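Local atomic coordinates of shikimate dehydrogenase (NADP(+)) (Thermus thermophilus, PDB entry 2D5C), a protein that catalyses the reversible NADPH-linked reduction of 3-dehydroshikimate to shikimate in the pathway that leads to chorismate and the aromatic amino acids. Residues Thr227-Pro230 with Met231-Trp234. Sequence-based numbering, arbitrary orientation.
With SO4 (sulfate ion), chain D.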
loop_
_atom_site.group_PDB
_atom_site.type_symbol
_atom_site.label_atom_id
_atom_site.label_comp_id
_atom_site.label_asym_id
_atom_site.label_seq_id
_atom_site.Cartn_x
_atom_site.Cartn_y
_atom_site.Cartn_z
ATOM N N THR A 227 -19.617 23.737 -3.633
ATOM C CA THR A 227 -18.847 23.988 -2.421
ATOM C C THR A 227 -17.655 23.040 -2.401
ATOM O O THR A 227 -17.489 22.232 -3.311
ATOM C CB THR A 227 -19.667 23.729 -1.146
ATOM O OG1 THR A 227 -19.954 22.332 -1.054
ATOM C CG2 THR A 227 -20.980 24.531 -1.170
ATOM N N GLY A 228 -16.840 23.144 -1.359
ATOM C CA GLY A 228 -15.662 22.301 -1.255
ATOM C C GLY A 228 -15.930 20.938 -0.652
ATOM O O GLY A 228 -15.030 20.102 -0.601
ATOM N N LEU A 229 -17.159 20.684 -0.210
ATOM C CA LEU A 229 -17.456 19.393 0.400
ATOM C C LEU A 229 -17.391 18.194 -0.551
ATOM O O LEU A 229 -16.872 17.136 -0.180
ATOM C CB LEU A 229 -18.820 19.421 1.101
ATOM C CG LEU A 229 -18.980 20.314 2.337
ATOM C CD1 LEU A 229 -20.307 19.969 3.021
ATOM C CD2 LEU A 229 -17.821 20.109 3.304
ATOM N N PRO A 230 -17.931 18.325 -1.778
ATOM C CA PRO A 230 -17.857 17.171 -2.675
ATOM C C PRO A 230 -16.412 16.718 -2.918
ATOM O O PRO A 230 -16.136 15.516 -2.924
ATOM C CB PRO A 230 -18.548 17.671 -3.937
ATOM C CG PRO A 230 -19.603 18.601 -3.366
ATOM C CD PRO A 230 -18.809 19.369 -2.341
ATOM N N MET A 231 -15.492 17.663 -3.120
ATOM C CA MET A 231 -14.088 17.296 -3.346
ATOM C C MET A 231 -13.507 16.683 -2.072
ATOM O O MET A 231 -12.745 15.716 -2.127
ATOM C CB MET A 231 -13.252 18.521 -3.730
ATOM C CG MET A 231 -11.784 18.200 -4.013
ATOM S SD MET A 231 -10.858 19.671 -4.528
ATOM C CE MET A 231 -9.149 19.085 -4.406
ATOM N N LEU A 232 -13.862 17.247 -0.921
ATOM C CA LEU A 232 -13.351 16.732 0.344
ATOM C C LEU A 232 -13.748 15.263 0.505
ATOM O O LEU A 232 -12.931 14.418 0.892
ATOM C CB LEU A 232 -13.905 17.554 1.516
ATOM C CG LEU A 232 -13.433 17.147 2.916
ATOM C CD1 LEU A 232 -11.931 17.303 3.019
ATOM C CD2 LEU A 232 -14.124 18.019 3.965
ATOM N N ALA A 233 -15.003 14.968 0.190
ATOM C CA ALA A 233 -15.538 13.609 0.306
ATOM C C ALA A 233 -14.912 12.628 -0.675
ATOM O O ALA A 233 -14.612 11.483 -0.317
ATOM C CB ALA A 233 -17.044 13.622 0.108
ATOM N N TRP A 234 -14.725 13.062 -1.917
ATOM C CA TRP A 234 -14.130 12.185 -2.913
ATOM C C TRP A 234 -12.644 11.928 -2.679
ATOM O O TRP A 234 -12.190 10.784 -2.802
ATOM C CB TRP A 234 -14.366 12.745 -4.316
ATOM C CG TRP A 234 -15.609 12.207 -4.920
ATOM C CD1 TRP A 234 -16.814 12.839 -5.027
ATOM C CD2 TRP A 234 -15.788 10.900 -5.466
ATOM N NE1 TRP A 234 -17.735 12.003 -5.612
ATOM C CE2 TRP A 234 -17.132 10.805 -5.892
ATOM C CE3 TRP A 234 -14.941 9.795 -5.637
ATOM C CZ2 TRP A 234 -17.651 9.653 -6.480
ATOM C CZ3 TRP A 234 -15.454 8.647 -6.219
ATOM C CH2 TRP A 234 -16.802 8.586 -6.638
HETATM S S SO4 D . -22.990 21.552 -3.052
HETATM O O1 SO4 D . -22.360 21.027 -1.649
HETATM O O2 SO4 D . -23.486 20.361 -3.709
HETATM O O3 SO4 D . -23.929 22.436 -2.820
HETATM O O4 SO4 D . -21.837 22.041 -3.767
HETATM O O HOH W 1 -15.858 20.257 -4.414
#
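The first turn of helix 229-244 follows strand 224-226, the edge strand of the parallel cofactor-domain sheet, after the two-residue link Thr227-Gly228, and Gly228 and Leu232 join across it through the opening backbone bond. Leu232 N gives its hydrogen to Gly228 O at 3.1 Å, with the donor tilted 18° from the carbonyl plane. Ala233 N follows with a straighter approach to Leu229 O at 2.9 Å, and Trp234 N reaches Pro230 O. That carbonyl oxygen also lies at the edge of the indole, near its plane, 3.5 Å from Trp234 CD1. Met231 N does not meet Thr227 O, the carbonyl four residues back, directly; a water accepts from Met231 N at 2.9 Å and donates to Thr227 O, bridging the place of the helical bond. Ahead of the turn, Thr227 OG1 sits between its own N and carbonyl carbon (chi1 67°), from where it takes a weak capping bond from Leu229 N, 3.4 Å long, and donates to sulfate O1 at 2.8 Å. Thr227 N grips sulfate O4, and Arg258 holds the same ion, which probably came from the crystallisation liquor. With a valine in place of Thr227, Leu229 N would probably lose its capping acceptor and the sulfate one of its hydrogen bonds. Leu229 CD2 and Leu232 CD2 meet at 4.3 Å, while Leu232 also touches Tyr207 and lies close to the bound shikimate. Extended throughout, Met231 runs away from the turn to Leu205, a residue of the NADP(+) site like Gly228. The arrangement is that of a side-chain-capped helix N-terminus, here placed between the cofactor and substrate sites of shikimate dehydrogenase.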